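Local coordinates for protein 2-hydroxyethylphosphonate dioxygenase (Streptomyces viridochromogenes, PDB 4YAR) that uses non-heme iron and dioxygen to cleave 2-hydroxyethylphosphonate into hydroxymethylphosphonate and formate, a step in the biosynthesis of the antibiotic bialaphos, at residues Val359-Leu367 with Val378-Ala386. The protein carries 1 engineered substitution. Numbering follows the deposited sequence.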
ATOM      1  N   VAL A 359     -10.057  12.472  -2.553  1.00 15.22           N
ATOM      2  CA  VAL A 359     -11.078  12.953  -3.529  1.00 15.63           C
ATOM      3  C   VAL A 359     -12.209  13.694  -2.881  1.00 14.32           C
ATOM      4  O   VAL A 359     -12.817  13.239  -1.845  1.00 15.74           O
ATOM      5  CB  VAL A 359     -11.590  11.837  -4.464  1.00 17.71           C
ATOM      6  CG1 VAL A 359     -12.286  10.747  -3.681  1.00 18.49           C
ATOM      7  CG2 VAL A 359     -12.514  12.421  -5.566  1.00 17.97           C
ATOM      8  N   VAL A 360     -12.477  14.873  -3.419  1.00 16.17           N
ATOM      9  CA  VAL A 360     -13.500  15.757  -2.882  1.00 18.41           C
ATOM     10  C   VAL A 360     -14.870  15.274  -3.382  1.00 16.75           C
ATOM     11  O   VAL A 360     -15.048  15.031  -4.564  1.00 18.47           O
ATOM     12  CB  VAL A 360     -13.319  17.227  -3.352  1.00 18.83           C
ATOM     13  CG1 VAL A 360     -14.416  18.076  -2.797  1.00 20.83           C
ATOM     14  CG2 VAL A 360     -11.993  17.798  -2.946  1.00 21.31           C
ATOM     15  N   THR A 361     -15.805  15.137  -2.473  1.00 17.74           N
ATOM     16  CA  THR A 361     -17.175  14.731  -2.793  1.00 20.20           C
ATOM     17  C   THR A 361     -18.212  15.808  -2.563  1.00 18.91           C
ATOM     18  O   THR A 361     -19.284  15.733  -3.170  1.00 21.82           O
ATOM     19  CB  THR A 361     -17.622  13.516  -2.053  1.00 20.54           C
ATOM     20  OG1 THR A 361     -17.600  13.756  -0.653  1.00 24.98           O
ATOM     21  CG2 THR A 361     -16.710  12.302  -2.376  1.00 23.71           C
ATOM     22  N   GLU A 362     -17.859  16.863  -1.874  1.00 20.08           N
ATOM     23  CA  GLU A 362     -18.753  18.000  -1.674  1.00 20.67           C
ATOM     24  C   GLU A 362     -17.972  19.227  -1.315  1.00 22.01           C
ATOM     25  O   GLU A 362     -17.085  19.187  -0.467  1.00 21.53           O
ATOM     26  CB  GLU A 362     -19.720  17.735  -0.552  1.00 22.97           C
ATOM     27  CG  GLU A 362     -20.971  18.596  -0.602  1.00 26.63           C
ATOM     28  CD  GLU A 362     -21.738  18.444   0.688  1.00 32.98           C
ATOM     29  OE1 GLU A 362     -22.493  17.446   0.792  1.00 39.18           O
ATOM     30  OE2 GLU A 362     -21.546  19.284   1.589  1.00 34.89           O
ATOM     31  N   GLY A 363     -18.361  20.360  -1.911  1.00 23.97           N
ATOM     32  CA  GLY A 363     -17.818  21.649  -1.507  1.00 23.83           C
ATOM     33  C   GLY A 363     -16.657  22.097  -2.360  1.00 27.29           C
ATOM     34  O   GLY A 363     -16.072  21.339  -3.200  1.00 28.83           O
ATOM     35  N   ARG A 364     -16.279  23.348  -2.180  1.00 27.67           N
ATOM     36  CA  ARG A 364     -15.069  23.870  -2.846  1.00 27.12           C
ATOM     37  C   ARG A 364     -14.110  23.950  -1.669  1.00 28.25           C
ATOM     38  O   ARG A 364     -14.265  24.840  -0.799  1.00 23.44           O
ATOM     39  CB  ARG A 364     -15.245  25.263  -3.503  1.00 31.54           C
ATOM     40  CG  ARG A 364     -13.948  25.767  -4.123  1.00 39.63           C
ATOM     41  CD  ARG A 364     -14.026  27.061  -4.921  1.00 44.18           C
ATOM     42  NE  ARG A 364     -14.776  26.935  -6.161  1.00 53.04           N
ATOM     43  CZ  ARG A 364     -15.946  27.524  -6.426  1.00 52.37           C
ATOM     44  NH1 ARG A 364     -16.550  28.306  -5.530  1.00 48.05           N
ATOM     45  NH2 ARG A 364     -16.511  27.346  -7.619  1.00 53.15           N
ATOM     46  N   LEU A 365     -13.201  22.975  -1.615  1.00 24.59           N
ATOM     47  CA  LEU A 365     -12.229  22.811  -0.534  1.00 26.34           C
ATOM     48  C   LEU A 365     -10.837  23.288  -0.932  1.00 23.83           C
ATOM     49  O   LEU A 365     -10.433  23.257  -2.124  1.00 24.32           O
ATOM     50  CB  LEU A 365     -12.161  21.349  -0.057  1.00 27.14           C
ATOM     51  CG  LEU A 365     -13.454  20.673   0.475  1.00 27.22           C
ATOM     52  CD1 LEU A 365     -13.210  19.237   0.997  1.00 27.72           C
ATOM     53  CD2 LEU A 365     -14.074  21.540   1.564  1.00 29.31           C
ATOM     54  N   THR A 366     -10.119  23.742   0.092  1.00 22.82           N
ATOM     55  CA  THR A 366      -8.774  24.176  -0.070  1.00 22.79           C
ATOM     56  C   THR A 366      -7.796  23.246   0.651  1.00 20.97           C
ATOM     57  O   THR A 366      -7.946  22.971   1.821  1.00 21.07           O
ATOM     58  CB  THR A 366      -8.579  25.661   0.343  1.00 26.94           C
ATOM     59  OG1 THR A 366      -9.290  26.489  -0.579  1.00 27.74           O
ATOM     60  CG2 THR A 366      -7.128  26.004   0.250  1.00 26.59           C
ATOM     61  N   LEU A 367      -6.877  22.714  -0.118  1.00 19.25           N
ATOM     62  CA  LEU A 367      -5.790  21.869   0.415  1.00 17.54           C
ATOM     63  C   LEU A 367      -4.559  22.768   0.529  1.00 17.64           C
ATOM     64  O   LEU A 367      -4.122  23.304  -0.468  1.00 19.33           O
ATOM     65  CB  LEU A 367      -5.522  20.655  -0.453  1.00 18.47           C
ATOM     66  CG  LEU A 367      -4.228  19.830  -0.160  1.00 19.05           C
ATOM     67  CD1 LEU A 367      -4.307  19.094   1.148  1.00 20.63           C
ATOM     68  CD2 LEU A 367      -4.023  18.796  -1.266  1.00 20.13           C
ATOM     69  N   VAL A 378      -4.145  24.629  -3.105  1.00 23.76           N
ATOM     70  CA  VAL A 378      -4.983  24.437  -4.305  1.00 22.76           C
ATOM     71  C   VAL A 378      -6.458  24.319  -3.894  1.00 21.21           C
ATOM     72  O   VAL A 378      -6.809  23.810  -2.805  1.00 23.29           O
ATOM     73  CB  VAL A 378      -4.470  23.255  -5.157  1.00 25.75           C
ATOM     74  CG1 VAL A 378      -4.654  21.940  -4.457  1.00 24.91           C
ATOM     75  CG2 VAL A 378      -5.136  23.196  -6.532  1.00 31.94           C
ATOM     76  N   GLU A 379      -7.351  24.874  -4.715  1.00 23.50           N
ATOM     77  CA  GLU A 379      -8.807  24.777  -4.501  1.00 24.02           C
ATOM     78  C   GLU A 379      -9.366  23.674  -5.395  1.00 20.07           C
ATOM     79  O   GLU A 379      -9.018  23.603  -6.591  1.00 20.39           O
ATOM     80  CB  GLU A 379      -9.539  26.066  -4.854  1.00 24.43           C
ATOM     81  CG  GLU A 379      -9.195  27.238  -3.965  1.00 29.62           C
ATOM     82  CD  GLU A 379     -10.076  28.489  -4.242  1.00 36.93           C
ATOM     83  OE1 GLU A 379     -11.216  28.345  -4.769  1.00 34.81           O
ATOM     84  OE2 GLU A 379      -9.619  29.618  -3.933  1.00 46.87           O
ATOM     85  N   LEU A 380     -10.099  22.766  -4.757  1.00 18.75           N
ATOM     86  CA  LEU A 380     -10.688  21.593  -5.424  1.00 19.24           C
ATOM     87  C   LEU A 380     -12.195  21.488  -5.179  1.00 19.14           C
ATOM     88  O   LEU A 380     -12.700  21.602  -4.054  1.00 20.77           O
ATOM     89  CB  LEU A 380      -9.935  20.314  -5.017  1.00 20.72           C
ATOM     90  CG  LEU A 380      -8.430  20.207  -5.284  1.00 20.82           C
ATOM     91  CD1 LEU A 380      -7.851  19.032  -4.501  1.00 21.65           C
ATOM     92  CD2 LEU A 380      -8.110  20.003  -6.757  1.00 20.19           C
ATOM     93  N   GLU A 381     -12.919  21.236  -6.242  1.00 20.01           N
ATOM     94  CA  GLU A 381     -14.355  20.996  -6.225  1.00 21.27           C
ATOM     95  C   GLU A 381     -14.618  19.470  -6.280  1.00 21.54           C
ATOM     96  O   GLU A 381     -13.674  18.680  -6.477  1.00 19.99           O
ATOM     97  CB  GLU A 381     -14.993  21.695  -7.440  1.00 26.89           C
ATOM     98  CG  GLU A 381     -14.958  23.194  -7.352  1.00 30.26           C
ATOM     99  CD  GLU A 381     -15.545  23.858  -8.596  1.00 35.88           C
ATOM    100  OE1 GLU A 381     -16.769  23.965  -8.674  1.00 40.94           O
ATOM    101  OE2 GLU A 381     -14.780  24.226  -9.497  1.00 41.56           O
ATOM    102  N   PRO A 382     -15.905  19.050  -6.180  1.00 21.07           N
ATOM    103  CA  PRO A 382     -16.177  17.617  -6.267  1.00 20.04           C
ATOM    104  C   PRO A 382     -15.643  16.962  -7.464  1.00 19.76           C
ATOM    105  O   PRO A 382     -15.713  17.510  -8.586  1.00 20.88           O
ATOM    106  CB  PRO A 382     -17.707  17.528  -6.188  1.00 20.56           C
ATOM    107  CG  PRO A 382     -18.106  18.778  -5.419  1.00 21.85           C
ATOM    108  CD  PRO A 382     -17.136  19.826  -5.871  1.00 21.20           C
ATOM    109  N   ASP A 383     -15.078  15.782  -7.250  1.00 18.93           N
ATOM    110  CA  ASP A 383     -14.265  15.058  -8.245  1.00 18.22           C
ATOM    111  C   ASP A 383     -12.797  15.530  -8.438  1.00 17.11           C
ATOM    112  O   ASP A 383     -11.974  14.784  -9.012  1.00 18.68           O
ATOM    113  CB  ASP A 383     -14.921  14.934  -9.609  1.00 20.51           C
ATOM    114  CG  ASP A 383     -16.234  14.126  -9.592  1.00 22.10           C
ATOM    115  OD1 ASP A 383     -16.530  13.369  -8.609  1.00 22.08           O
ATOM    116  OD2 ASP A 383     -17.040  14.310 -10.546  1.00 25.61           O
ATOM    117  N   GLY A 384     -12.463  16.732  -8.004  1.00 17.22           N
ATOM    118  CA  GLY A 384     -11.066  17.086  -7.789  1.00 17.04           C
ATOM    119  C   GLY A 384     -10.380  16.179  -6.793  1.00 17.70           C
ATOM    120  O   GLY A 384     -11.041  15.677  -5.832  1.00 17.27           O
ATOM    121  N   SER A 385      -9.065  16.010  -6.972  1.00 17.92           N
ATOM    122  CA  SER A 385      -8.331  15.076  -6.119  1.00 17.01           C
ATOM    123  C   SER A 385      -6.912  15.533  -5.913  1.00 17.96           C
ATOM    124  O   SER A 385      -6.395  16.383  -6.685  1.00 15.20           O
ATOM    125  CB  SER A 385      -8.335  13.687  -6.773  1.00 15.65           C
ATOM    126  OG  SER A 385      -7.801  13.742  -8.079  1.00 16.90           O
ATOM    127  N   ALA A 386      -6.271  14.934  -4.909  1.00 16.63           N
ATOM    128  CA  ALA A 386      -4.888  15.136  -4.644  1.00 17.11           C
ATOM    129  C   ALA A 386      -4.159  13.904  -4.111  1.00 18.75           C
ATOM    130  O   ALA A 386      -4.796  12.942  -3.631  1.00 17.47           O
ATOM    131  CB  ALA A 386      -4.745  16.270  -3.680  1.00 16.41           C
TER
HETATM  132  O   HOH W   1     -16.457  12.979  -5.986  1.00 27.73           O
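L365 and L380 face each other as an antiparallel hydrogen-bonded pair, with L380 N reaching L365 O at 2.7 Å and L380 O taking the return bond from L365 N. Two residues on, L367 and V378 repeat the exchange, so the backbone N and O of all four residues are paired, L365 with L380 and L367 with V378, at the base of the hairpin formed by strands 365-371 and 374-380. Beyond G363 and E381 this ladder gives way to a second one with its register shifted by one residue. There V360 N donates an almost linear bond to G384 O (2.9 Å, 177° at the hydrogen), while V360 O serves two donors: D383 N at 2.8 Å and a water that also donates to D383 OD1. A type II turn from E381 to G384, closed by G384 N on E381 O, delivers D383 N to that carbonyl; the D383 carboxylate is held further by R193 and H82. With V360 CG1 anti to the backbone N (chi1 179°), the other methyl, CG2, lies beside that N and rests on L380 CB. At the surface, R364 and E381 run side by side, their planar groups 54° apart, and form a long salt bridge, NH2 to OE1 3.6 Å. The arrangement thus couples two sheets: W396 of strand 394-397 covers L365, L367 and L380, whereas strands 355-362 and 385-388 pair within the larger antiparallel sheet, flanked by strands 400-407 and 73-76.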